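Local coordinates for putative thioesterase II (Thermobifida fusca, PDB 3BBJ), which probably hydrolyses acyl-CoA or related thioesters, as expected of a double-hotdog thioesterase, although its natural substrate is not established, at residues A[87-92]-A[105-110]; A[150-155]-A[180-185]; A[213-218]-A[266-271]; A[121-126]-A[232-237]. All blocks are in the same frame, centred on the assembly; numbering follows the deposited sequence. Where two conformers were deposited one is given.

The four contacts sample both hotdog halves of the chain. Interaction 1 is a hairpin of the N-terminal half; interactions 2, 3 and 4 all fall in the C-terminal half. Interactions 1 and 2 lie on opposite sides of the chain's centre, 29 Å apart between their own centres. Interactions 2 and 4 meet directly: the ring of Phe235 packs on Val153, Asp154 and Phe155, with Phe235 CE2 3.6 Å from Asp154 O. Interaction 3 touches neither of these, its nearest atoms lying about 8 Å from interaction 4. Like interaction 1, it reaches the second subunit, where its Val218 packs on Ala107 of that chain. The bound ethanediol at interaction 1 is probably from crystallisation.

Interaction 1 (A[87-92]-A[105-110]); sequences VTTVQT and TLATAT. With EDO (1,2-ethanediol), chain G.
Thr88 and Thr108 face each other as a hydrogen-bonded antiparallel pair, and the bonding here is denser than backbone alone would give. Thr88 N donates to Thr108 O at 2.8 Å, while Thr88 O takes two donors from one residue: Thr108 N from above the carbonyl plane, and Thr108 OG1 in that plane on a lone pair, at 2.8 Å. The hydroxyl reaches it because chi1 of Thr108 (82°) sets OG1 between its own backbone N and carbonyl carbon. Two residues along, two backbone hydrogen bonds join Val90 and Leu106, Val90 N to Leu106 O at 3.1 Å and Leu106 N to Val90 O at 3.0 Å. Methyls pair above and below the ladder: Thr89 CG2 meets Thr105 CG2 at 3.6 Å on one face, and Thr92 CG2 meets Leu106 CD1 at 3.7 Å on the other. Further out, Ser53 bonds Thr108 OG1 and Asp54 bonds Thr88 OG1, while helix 38-51 packs on Val90 and Leu106. A valine in place of Thr108 would probably leave Thr88 O with the backbone N-H as its one donor across the pair, and Ser53 without its hydroxyl partner. From the face opposite that helix, His66 and His64 of the second subunit pack on Thr89 and Thr105. This is an antiparallel beta hairpin, strands 88-96 and 99-109, in a hotdog fold whose sheet packs against a central helix.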
loop_
_atom_site.group_PDB
_atom_site.type_symbol
_atom_site.label_atom_id
_atom_site.label_comp_id
_atom_site.label_asym_id
_atom_site.label_seq_id
_atom_site.Cartn_x
_atom_site.Cartn_y
_atom_site.Cartn_z
ATOM N N VAL A 87 -8.618 -6.274 -15.734
ATOM C CA VAL A 87 -7.811 -6.706 -14.567
ATOM C C VAL A 87 -8.016 -8.185 -14.200
ATOM O O VAL A 87 -9.139 -8.642 -14.078
ATOM C CB VAL A 87 -8.118 -5.815 -13.301
ATOM C CG1 VAL A 87 -7.344 -6.276 -12.067
ATOM C CG2 VAL A 87 -7.803 -4.362 -13.580
ATOM N N THR A 88 -6.915 -8.928 -14.051
ATOM C CA THR A 88 -6.933 -10.333 -13.589
ATOM C C THR A 88 -6.078 -10.433 -12.329
ATOM O O THR A 88 -4.896 -10.111 -12.338
ATOM C CB THR A 88 -6.399 -11.330 -14.646
ATOM O OG1 THR A 88 -7.316 -11.397 -15.742
ATOM C CG2 THR A 88 -6.254 -12.733 -14.069
ATOM N N THR A 89 -6.680 -10.912 -11.256
ATOM C CA THR A 89 -6.037 -10.922 -9.956
ATOM C C THR A 89 -5.624 -12.327 -9.511
ATOM O O THR A 89 -6.456 -13.237 -9.451
ATOM C CB THR A 89 -6.957 -10.238 -8.948
ATOM O OG1 THR A 89 -7.174 -8.907 -9.419
ATOM C CG2 THR A 89 -6.330 -10.179 -7.539
ATOM N N VAL A 90 -4.328 -12.463 -9.212
ATOM C CA VAL A 90 -3.692 -13.728 -8.847
ATOM C C VAL A 90 -3.068 -13.682 -7.437
ATOM O O VAL A 90 -2.362 -12.743 -7.067
ATOM C CB VAL A 90 -2.574 -14.128 -9.903
ATOM C CG1 VAL A 90 -2.004 -15.555 -9.639
ATOM C CG2 VAL A 90 -3.111 -14.025 -11.338
ATOM N N GLN A 91 -3.361 -14.709 -6.651
ATOM C CA GLN A 91 -2.745 -14.913 -5.345
ATOM C C GLN A 91 -1.604 -15.921 -5.519
ATOM O O GLN A 91 -1.750 -16.958 -6.197
ATOM C CB GLN A 91 -3.789 -15.426 -4.368
ATOM C CG GLN A 91 -3.348 -15.712 -2.960
ATOM C CD GLN A 91 -4.547 -16.070 -2.081
ATOM O OE1 GLN A 91 -4.721 -17.226 -1.679
ATOM N NE2 GLN A 91 -5.415 -15.089 -1.833
ATOM N N THR A 92 -0.461 -15.589 -4.931
ATOM C CA THR A 92 0.735 -16.404 -5.057
ATOM C C THR A 92 1.412 -16.453 -3.687
ATOM O O THR A 92 1.590 -15.411 -3.025
ATOM C CB THR A 92 1.674 -15.836 -6.150
ATOM O OG1 THR A 92 2.880 -16.609 -6.223
ATOM C CG2 THR A 92 2.015 -14.360 -5.885
ATOM N N THR A 105 -0.749 -10.703 -3.512
ATOM C CA THR A 105 -1.923 -10.685 -4.376
ATOM C C THR A 105 -1.616 -9.577 -5.367
ATOM O O THR A 105 -1.143 -8.520 -4.990
ATOM C CB THR A 105 -3.223 -10.478 -3.602
ATOM O OG1 THR A 105 -3.303 -11.476 -2.577
ATOM C CG2 THR A 105 -4.453 -10.602 -4.535
ATOM N N LEU A 106 -1.783 -9.877 -6.644
ATOM C CA LEU A 106 -1.388 -8.972 -7.695
ATOM C C LEU A 106 -2.526 -8.726 -8.647
ATOM O O LEU A 106 -3.099 -9.670 -9.204
ATOM C CB LEU A 106 -0.170 -9.521 -8.477
ATOM C CG LEU A 106 1.187 -9.624 -7.749
ATOM C CD1 LEU A 106 1.233 -10.833 -6.823
ATOM C CD2 LEU A 106 2.336 -9.688 -8.728
ATOM N N ALA A 107 -2.856 -7.442 -8.814
ATOM C CA ALA A 107 -3.811 -7.022 -9.817
ATOM C C ALA A 107 -2.970 -6.882 -11.072
ATOM O O ALA A 107 -2.075 -6.022 -11.130
ATOM C CB ALA A 107 -4.469 -5.689 -9.444
ATOM N N THR A 108 -3.233 -7.743 -12.059
ATOM C CA THR A 108 -2.521 -7.679 -13.333
ATOM C C THR A 108 -3.437 -7.100 -14.389
ATOM O O THR A 108 -4.650 -7.343 -14.386
ATOM C CB THR A 108 -1.992 -9.053 -13.823
ATOM O OG1 THR A 108 -3.043 -9.772 -14.468
ATOM C CG2 THR A 108 -1.413 -9.887 -12.658
ATOM N N ALA A 109 -2.837 -6.312 -15.270
ATOM C CA ALA A 109 -3.533 -5.683 -16.386
ATOM C C ALA A 109 -2.474 -5.456 -17.475
ATOM O O ALA A 109 -1.326 -5.837 -17.305
ATOM C CB ALA A 109 -4.163 -4.375 -15.955
ATOM N N THR A 110 -2.864 -4.866 -18.595
ATOM C CA THR A 110 -1.928 -4.577 -19.668
ATOM C C THR A 110 -1.940 -3.087 -19.897
ATOM O O THR A 110 -2.901 -2.556 -20.395
ATOM C CB THR A 110 -2.300 -5.333 -20.970
ATOM O OG1 THR A 110 -2.270 -6.742 -20.708
ATOM C CG2 THR A 110 -1.315 -4.997 -22.126
HETATM C C1 EDO G . -13.051 -5.352 -15.755
HETATM O O1 EDO G . -11.876 -6.179 -15.690
HETATM C C2 EDO G . -13.607 -5.257 -17.190
HETATM O O2 EDO G . -13.587 -3.929 -17.745
#

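Interaction 2 (A[150-155]-A[180-185]); sequences RVDVDF and LSARDG
Arg150 and Asp184 form the charged part of this contact, a side-on, two-pronged salt bridge. Arg150 NE reaches Asp184 OD2 at 2.7 Å and Arg150 NH2 reaches Asp184 OD1 at 3.2 Å; each oxygen uses its syn lone pair, and the guanidinium and carboxylate planes are only 25° apart. Bends at chi2 (-68°) and chi3 (78°) fold the arginine chain back so that this edge meets the acid. Asp144 O and Gly29 O take further N-H groups of Arg150, and the nearby like charge of Arg183 is paired with Asp145.

Hydrogen bonds from the backbone then fasten the chain leaving strand 173-180. Ser181 N donates to Arg150 O at 3.0 Å, and Ala182 N to Asp152 OD2, also at 3.0 Å, approaching from above the carboxylate plane. A water donates to both Arg150 O and Asp184 OD2, linking backbone to salt bridge. Just ahead of the turn, Ser181 OG accepts from Asp184 N at 3.1 Å, and the same oxygen is bonded to Ala149 O.

Strands 151-155 and 173-180 pair antiparallel in the C-terminal hotdog half. Where the second strand ends, the chain forms an ST motif at Ser181 and a type I beta turn, Ala182 to Gly185.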
loop_
_atom_site.group_PDB
_atom_site.type_symbol
_atom_site.label_atom_id
_atom_site.label_comp_id
_atom_site.label_asym_id
_atom_site.label_seq_id
_atom_site.Cartn_x
_atom_site.Cartn_y
_atom_site.Cartn_z
ATOM N N ARG A 150 24.581 -7.113 -5.497
ATOM C CA ARG A 150 23.566 -7.444 -6.516
ATOM C C ARG A 150 22.994 -6.197 -7.230
ATOM O O ARG A 150 22.417 -6.293 -8.338
ATOM C CB ARG A 150 22.416 -8.224 -5.868
ATOM C CG ARG A 150 22.814 -9.506 -5.107
ATOM C CD ARG A 150 23.328 -10.611 -6.064
ATOM N NE ARG A 150 24.711 -10.376 -6.495
ATOM C CZ ARG A 150 25.805 -10.818 -5.868
ATOM N NH1 ARG A 150 25.728 -11.552 -4.766
ATOM N NH2 ARG A 150 26.993 -10.517 -6.362
ATOM N N VAL A 151 23.197 -5.037 -6.607
ATOM C CA VAL A 151 22.699 -3.783 -7.122
ATOM C C VAL A 151 23.735 -2.692 -6.962
ATOM O O VAL A 151 24.479 -2.668 -5.969
ATOM C CB VAL A 151 21.420 -3.321 -6.345
ATOM C CG1 VAL A 151 20.161 -4.029 -6.863
ATOM C CG2 VAL A 151 21.607 -3.545 -4.827
ATOM N N ASP A 152 23.754 -1.775 -7.932
ATOM C CA ASP A 152 24.598 -0.588 -7.863
ATOM C C ASP A 152 23.632 0.502 -7.443
ATOM O O ASP A 152 22.575 0.641 -8.042
ATOM C CB ASP A 152 25.230 -0.231 -9.213
ATOM C CG ASP A 152 26.347 -1.179 -9.624
ATOM O OD1 ASP A 152 26.859 -1.935 -8.766
ATOM O OD2 ASP A 152 26.715 -1.160 -10.824
ATOM N N VAL A 153 23.975 1.228 -6.383
ATOM C CA VAL A 153 23.135 2.279 -5.845
ATOM C C VAL A 153 23.967 3.547 -5.722
ATOM O O VAL A 153 24.930 3.588 -4.974
ATOM C CB VAL A 153 22.607 1.877 -4.472
ATOM C CG1 VAL A 153 21.706 2.958 -3.906
ATOM C CG2 VAL A 153 21.875 0.537 -4.566
ATOM N N ASP A 154 23.594 4.567 -6.479
ATOM C CA ASP A 154 24.273 5.851 -6.471
ATOM C C ASP A 154 23.420 6.786 -5.665
ATOM O O ASP A 154 22.223 6.902 -5.933
ATOM C CB ASP A 154 24.357 6.398 -7.891
ATOM C CG ASP A 154 25.153 5.495 -8.820
ATOM O OD1 ASP A 154 26.388 5.397 -8.634
ATOM O OD2 ASP A 154 24.537 4.904 -9.736
ATOM N N PHE A 155 24.020 7.450 -4.689
ATOM C CA PHE A 155 23.302 8.372 -3.821
ATOM C C PHE A 155 23.640 9.814 -4.166
ATOM O O PHE A 155 24.770 10.112 -4.521
ATOM C CB PHE A 155 23.710 8.131 -2.373
ATOM C CG PHE A 155 23.513 6.721 -1.909
ATOM C CD1 PHE A 155 22.265 6.288 -1.478
ATOM C CD2 PHE A 155 24.578 5.834 -1.864
ATOM C CE1 PHE A 155 22.075 4.989 -1.020
ATOM C CE2 PHE A 155 24.400 4.532 -1.413
ATOM C CZ PHE A 155 23.146 4.109 -0.984
ATOM N N LEU A 180 20.460 -3.014 -11.289
ATOM C CA LEU A 180 21.233 -4.239 -11.076
ATOM C C LEU A 180 22.731 -3.923 -11.234
ATOM O O LEU A 180 23.110 -3.037 -11.991
ATOM C CB LEU A 180 20.824 -5.319 -12.084
ATOM C CG LEU A 180 19.383 -5.849 -11.981
ATOM C CD1 LEU A 180 19.063 -6.789 -13.136
ATOM C CD2 LEU A 180 19.199 -6.546 -10.642
ATOM N N SER A 181 23.579 -4.648 -10.513
ATOM C CA SER A 181 25.002 -4.339 -10.506
ATOM C C SER A 181 25.722 -4.653 -11.846
ATOM O O SER A 181 25.370 -5.593 -12.588
ATOM C CB SER A 181 25.693 -5.079 -9.347
ATOM O OG SER A 181 25.799 -6.487 -9.597
ATOM N N ALA A 182 26.738 -3.841 -12.122
ATOM C CA ALA A 182 27.637 -4.040 -13.248
ATOM C C ALA A 182 28.263 -5.421 -13.099
ATOM O O ALA A 182 28.278 -6.204 -14.043
ATOM C CB ALA A 182 28.706 -2.944 -13.264
ATOM N N ARG A 183 28.727 -5.717 -11.882
ATOM C CA ARG A 183 29.322 -7.003 -11.519
ATOM C C ARG A 183 28.523 -8.236 -11.962
ATOM O O ARG A 183 29.091 -9.230 -12.400
ATOM C CB ARG A 183 29.458 -7.039 -9.996
ATOM C CG ARG A 183 30.115 -8.282 -9.451
ATOM C CD ARG A 183 30.029 -8.345 -7.950
ATOM N NE ARG A 183 30.627 -9.580 -7.464
ATOM C CZ ARG A 183 31.108 -9.762 -6.242
ATOM N NH1 ARG A 183 31.059 -8.782 -5.346
ATOM N NH2 ARG A 183 31.633 -10.929 -5.910
ATOM N N ASP A 184 27.208 -8.178 -11.799
ATOM C CA ASP A 184 26.328 -9.312 -12.101
ATOM C C ASP A 184 25.858 -9.352 -13.544
ATOM O O ASP A 184 25.102 -10.271 -13.930
ATOM C CB ASP A 184 25.088 -9.264 -11.227
ATOM C CG ASP A 184 25.373 -9.563 -9.798
ATOM O OD1 ASP A 184 26.550 -9.806 -9.473
ATOM O OD2 ASP A 184 24.402 -9.552 -8.997
ATOM N N GLY A 185 26.265 -8.354 -14.333
ATOM C CA GLY A 185 25.912 -8.338 -15.754
ATOM C C GLY A 185 25.249 -7.095 -16.327
ATOM O O GLY A 185 24.698 -7.163 -17.417
HETATM O O HOH W 1 21.611 -9.103 -9.319
#

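Interaction 3 (A[213-218]-A[266-271]); sequences SWAPTV and QLARVG
Thr217 and Gln266 are brought together by their first torsions: chi1 of Gln266 (65°) puts CG between the backbone N and carbonyl carbon, from where the extended chain runs out to the threonine, and chi1 of Thr217 (-54°) sets OG1 beside its own N, facing the amide. The contact lies at one end of the antiparallel sheet of the C-terminal hotdog half, where the chain entering strand 217-224 meets the last strand, 260-269. Thr217 OG1 donates to Gln266 OE1 at 2.6 Å, from 37° above the carbonyl plane, and the two side chains cross at about a right angle. At the other end of the same amide, Gln266 NE2 is bonded to Asp200, so both ends are held. An alanine here would probably leave the Thr217 hydroxyl and the Asp200 carboxylate without this shared mate and open a gap beside the Thr217 methyl. The backbone adds one direct bond, Val218 N to Leu267 O at 2.9 Å. Ala215 CB and Ala268 CB pack at 4.0 Å, and both alanines also touch Phe247, while Val218 packs on Ala107 of the second subunit. Toward the chain's end, water takes over the bridging. One water donates to Trp214 O and accepts from Gly271 N; another donates to Pro216 O at 2.6 Å and accepts from Arg269 N at 2.9 Å.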
loop_
_atom_site.group_PDB
_atom_site.type_symbol
_atom_site.label_atom_id
_atom_site.label_comp_id
_atom_site.label_asym_id
_atom_site.label_seq_id
_atom_site.Cartn_x
_atom_site.Cartn_y
_atom_site.Cartn_z
ATOM N N SER A 213 19.437 -0.636 11.806
ATOM C CA SER A 213 19.849 -0.546 10.417
ATOM C C SER A 213 18.921 -1.281 9.465
ATOM O O SER A 213 19.036 -1.107 8.253
ATOM C CB SER A 213 21.272 -1.068 10.256
ATOM O OG SER A 213 22.138 -0.308 11.098
ATOM N N TRP A 214 17.976 -2.042 10.016
ATOM C CA TRP A 214 17.103 -2.893 9.216
ATOM C C TRP A 214 15.894 -3.348 10.030
ATOM O O TRP A 214 15.912 -3.298 11.261
ATOM C CB TRP A 214 17.887 -4.139 8.784
ATOM C CG TRP A 214 17.928 -5.197 9.847
ATOM C CD1 TRP A 214 18.655 -5.190 11.006
ATOM C CD2 TRP A 214 17.176 -6.404 9.852
ATOM N NE1 TRP A 214 18.409 -6.333 11.730
ATOM C CE2 TRP A 214 17.501 -7.096 11.038
ATOM C CE3 TRP A 214 16.261 -6.982 8.957
ATOM C CZ2 TRP A 214 16.937 -8.333 11.355
ATOM C CZ3 TRP A 214 15.703 -8.213 9.275
ATOM C CH2 TRP A 214 16.048 -8.877 10.462
ATOM N N ALA A 215 14.857 -3.811 9.349
ATOM C CA ALA A 215 13.706 -4.415 10.007
ATOM C C ALA A 215 13.090 -5.394 9.046
ATOM O O ALA A 215 13.092 -5.171 7.835
ATOM C CB ALA A 215 12.667 -3.358 10.421
ATOM N N PRO A 216 12.568 -6.501 9.560
ATOM C CA PRO A 216 11.855 -7.284 8.565
ATOM C C PRO A 216 10.582 -6.561 8.139
ATOM O O PRO A 216 9.895 -5.935 8.976
ATOM C CB PRO A 216 11.515 -8.597 9.281
ATOM C CG PRO A 216 12.069 -8.495 10.665
ATOM C CD PRO A 216 12.568 -7.107 10.898
ATOM N N THR A 217 10.310 -6.615 6.833
ATOM C CA THR A 217 9.097 -6.033 6.273
ATOM C C THR A 217 7.907 -6.805 6.768
ATOM O O THR A 217 7.934 -8.027 6.843
ATOM C CB THR A 217 9.082 -6.081 4.739
ATOM O OG1 THR A 217 10.273 -5.475 4.254
ATOM C CG2 THR A 217 7.883 -5.330 4.182
ATOM N N VAL A 218 6.856 -6.071 7.122
ATOM C CA VAL A 218 5.610 -6.689 7.507
ATOM C C VAL A 218 4.682 -6.694 6.293
ATOM O O VAL A 218 4.081 -7.727 5.987
ATOM C CB VAL A 218 4.978 -5.987 8.701
ATOM C CG1 VAL A 218 3.570 -6.512 8.902
ATOM C CG2 VAL A 218 5.845 -6.205 9.939
ATOM N N GLN A 266 6.121 0.409 2.178
ATOM C CA GLN A 266 6.143 -0.758 3.092
ATOM C C GLN A 266 6.017 -0.296 4.550
ATOM O O GLN A 266 6.339 0.868 4.875
ATOM C CB GLN A 266 7.362 -1.694 2.917
ATOM C CG GLN A 266 8.733 -1.134 3.245
ATOM C CD GLN A 266 9.806 -2.222 3.399
ATOM O OE1 GLN A 266 9.890 -2.885 4.430
ATOM N NE2 GLN A 266 10.658 -2.377 2.380
ATOM N N LEU A 267 5.519 -1.207 5.392
ATOM C CA LEU A 267 5.437 -1.007 6.844
ATOM C C LEU A 267 6.220 -2.118 7.539
ATOM O O LEU A 267 6.061 -3.305 7.231
ATOM C CB LEU A 267 3.981 -1.028 7.343
ATOM C CG LEU A 267 3.768 -0.477 8.756
ATOM C CD1 LEU A 267 3.872 1.079 8.742
ATOM C CD2 LEU A 267 2.448 -0.920 9.383
ATOM N N ALA A 268 7.063 -1.740 8.489
ATOM C CA ALA A 268 7.882 -2.720 9.208
ATOM C C ALA A 268 8.069 -2.287 10.657
ATOM O O ALA A 268 8.002 -1.089 10.978
ATOM C CB ALA A 268 9.229 -2.906 8.524
ATOM N N ARG A 269 8.262 -3.278 11.534
ATOM C CA ARG A 269 8.552 -3.003 12.923
ATOM C C ARG A 269 9.941 -3.470 13.337
ATOM O O ARG A 269 10.272 -4.674 13.283
ATOM C CB ARG A 269 7.553 -3.619 13.876
ATOM C CG ARG A 269 7.654 -2.921 15.247
ATOM C CD ARG A 269 6.865 -3.600 16.318
ATOM N NE ARG A 269 6.813 -2.738 17.497
ATOM C CZ ARG A 269 6.689 -3.159 18.756
ATOM N NH1 ARG A 269 6.646 -4.458 19.051
ATOM N NH2 ARG A 269 6.649 -2.264 19.736
ATOM N N VAL A 270 10.726 -2.480 13.756
ATOM C CA VAL A 270 12.033 -2.666 14.391
ATOM C C VAL A 270 12.045 -3.730 15.511
ATOM O O VAL A 270 11.042 -3.956 16.196
ATOM C CB VAL A 270 12.498 -1.296 14.948
ATOM C CG1 VAL A 270 12.860 -1.371 16.412
ATOM C CG2 VAL A 270 13.592 -0.734 14.081
ATOM N N GLY A 271 13.181 -4.403 15.671
ATOM C CA GLY A 271 13.355 -5.373 16.761
ATOM C C GLY A 271 12.615 -6.697 16.643
ATOM O O GLY A 271 12.365 -7.361 17.645
HETATM O O HOH W 2 14.736 -4.698 13.238
HETATM O O HOH W 3 8.938 -6.102 11.376
#

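Interaction 4 (A[121-126]-A[232-237]); sequences APQPAI and PLAFRS
Ile126 makes the close part of this contact, pressing its outermost methyl onto strand 233-243. Its CD1 lies 3.3 Å from Phe235 O and 4.2 Å from Ala234 CB, so a single methyl rests on both a backbone carbonyl and a small side chain, each from a buried residue. Two torsions put it there: CG1 lies beside the backbone N (chi1 -56°), and chi2 (-170°) then extends the branch straight toward the strand. Cys175 and Tyr177 of the neighbouring strand 173-180 also touch Ile126, and Tyr177 packs on Ala234 as well, so Ile126 rests on side chains of two strands. Phe235 points its CB away from the loop and meets Ile126 through its carbonyl oxygen.

The other half is looser, with no approach under 4.1 Å. Pro124 CG sits over one face of the Arg236 guanidinium, displaced toward its rim, at 4.1 Å from Arg236 NE. Proline and arginine cross at about a right angle. A bend at chi3 (38°) turns the end of the arginine, whose charge is paired with Asp252 through NH2. Gln123 barely reaches the strand, with OE1 4.4 Å from Ala234 CB; its amide turns back on its own loop, where Gln123 NE2 donates to Pro124 O at 3.0 Å. Trp254 packs on both Gln123 and Pro124.

No hydrogen bond crosses between the two segments. The loop at 121-126 is therefore laid on the strand through van der Waals contacts, while Gln123 NE2 and Arg236 NH2 bond within the loop and to Asp252 respectively.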
loop_
_atom_site.group_PDB
_atom_site.type_symbol
_atom_site.label_atom_id
_atom_site.label_comp_id
_atom_site.label_asym_id
_atom_site.label_seq_id
_atom_site.Cartn_x
_atom_site.Cartn_y
_atom_site.Cartn_z
ATOM N N ALA A 121 2.502 15.045 -11.614
ATOM C CA ALA A 121 3.323 15.882 -10.772
ATOM C C ALA A 121 4.771 15.725 -11.275
ATOM O O ALA A 121 5.158 14.646 -11.741
ATOM C CB ALA A 121 3.214 15.442 -9.333
ATOM N N PRO A 122 5.578 16.794 -11.186
ATOM C CA PRO A 122 6.966 16.707 -11.658
ATOM C C PRO A 122 7.825 15.786 -10.799
ATOM O O PRO A 122 7.544 15.606 -9.608
ATOM C CB PRO A 122 7.468 18.139 -11.493
ATOM C CG PRO A 122 6.664 18.656 -10.343
ATOM C CD PRO A 122 5.290 18.120 -10.608
ATOM N N GLN A 123 8.857 15.199 -11.404
ATOM C CA GLN A 123 9.819 14.422 -10.641
ATOM C C GLN A 123 10.550 15.416 -9.748
ATOM O O GLN A 123 10.880 16.514 -10.199
ATOM C CB GLN A 123 10.839 13.714 -11.541
ATOM C CG GLN A 123 11.860 12.884 -10.735
ATOM C CD GLN A 123 13.164 12.655 -11.445
ATOM O OE1 GLN A 123 13.214 12.088 -12.544
ATOM N NE2 GLN A 123 14.245 13.071 -10.802
ATOM N N PRO A 124 10.785 15.054 -8.475
ATOM C CA PRO A 124 11.561 15.962 -7.628
ATOM C C PRO A 124 13.007 16.104 -8.142
ATOM O O PRO A 124 13.526 15.204 -8.802
ATOM C CB PRO A 124 11.510 15.292 -6.246
ATOM C CG PRO A 124 11.232 13.849 -6.526
ATOM C CD PRO A 124 10.369 13.837 -7.752
ATOM N N ALA A 125 13.630 17.243 -7.872
ATOM C CA ALA A 125 14.996 17.484 -8.338
ATOM C C ALA A 125 15.977 16.494 -7.716
ATOM O O ALA A 125 16.138 16.453 -6.493
ATOM C CB ALA A 125 15.426 18.910 -8.022
ATOM N N ILE A 126 16.596 15.683 -8.573
ATOM C CA ILE A 126 17.651 14.754 -8.173
ATOM C C ILE A 126 18.873 15.050 -9.041
ATOM O O ILE A 126 18.736 15.185 -10.256
ATOM C CB ILE A 126 17.256 13.274 -8.360
ATOM C CG1 ILE A 126 15.958 12.960 -7.601
ATOM C CG2 ILE A 126 18.384 12.376 -7.884
ATOM C CD1 ILE A 126 15.621 11.482 -7.527
ATOM N N PRO A 232 18.981 2.679 -15.585
ATOM C CA PRO A 232 18.918 2.901 -14.157
ATOM C C PRO A 232 17.667 3.688 -13.780
ATOM O O PRO A 232 17.210 4.551 -14.541
ATOM C CB PRO A 232 20.186 3.721 -13.874
ATOM C CG PRO A 232 20.546 4.334 -15.145
ATOM C CD PRO A 232 20.151 3.342 -16.180
ATOM N N LEU A 233 17.127 3.393 -12.607
ATOM C CA LEU A 233 15.951 4.107 -12.114
ATOM C C LEU A 233 16.372 5.153 -11.097
ATOM O O LEU A 233 17.240 4.892 -10.263
ATOM C CB LEU A 233 14.962 3.118 -11.502
ATOM C CG LEU A 233 14.464 2.107 -12.543
ATOM C CD1 LEU A 233 13.777 0.894 -11.926
ATOM C CD2 LEU A 233 13.557 2.810 -13.532
ATOM N N ALA A 234 15.789 6.345 -11.205
ATOM C CA ALA A 234 15.924 7.378 -10.183
ATOM C C ALA A 234 14.976 6.999 -9.035
ATOM O O ALA A 234 13.834 6.592 -9.296
ATOM C CB ALA A 234 15.537 8.747 -10.748
ATOM N N PHE A 235 15.435 7.147 -7.785
ATOM C CA PHE A 235 14.640 6.781 -6.623
ATOM C C PHE A 235 14.586 7.894 -5.604
ATOM O O PHE A 235 15.436 8.767 -5.577
ATOM C CB PHE A 235 15.188 5.518 -5.941
ATOM C CG PHE A 235 16.523 5.724 -5.205
ATOM C CD1 PHE A 235 16.557 6.200 -3.894
ATOM C CD2 PHE A 235 17.727 5.406 -5.813
ATOM C CE1 PHE A 235 17.772 6.395 -3.233
ATOM C CE2 PHE A 235 18.937 5.586 -5.148
ATOM C CZ PHE A 235 18.955 6.087 -3.865
ATOM N N ARG A 236 13.551 7.849 -4.768
ATOM C CA ARG A 236 13.443 8.716 -3.610
ATOM C C ARG A 236 12.758 7.904 -2.545
ATOM O O ARG A 236 11.717 7.266 -2.814
ATOM C CB ARG A 236 12.629 9.974 -3.893
ATOM C CG ARG A 236 12.433 10.829 -2.633
ATOM C CD ARG A 236 11.327 11.877 -2.729
ATOM N NE ARG A 236 10.160 11.381 -3.466
ATOM C CZ ARG A 236 8.960 11.946 -3.473
ATOM N NH1 ARG A 236 8.715 13.030 -2.735
ATOM N NH2 ARG A 236 7.991 11.400 -4.206
ATOM N N SER A 237 13.342 7.936 -1.345
ATOM C CA SER A 237 12.829 7.190 -0.186
ATOM C C SER A 237 12.554 8.128 0.971
ATOM O O SER A 237 13.394 8.919 1.318
ATOM C CB SER A 237 13.819 6.133 0.261
ATOM O OG SER A 237 13.245 5.412 1.331
#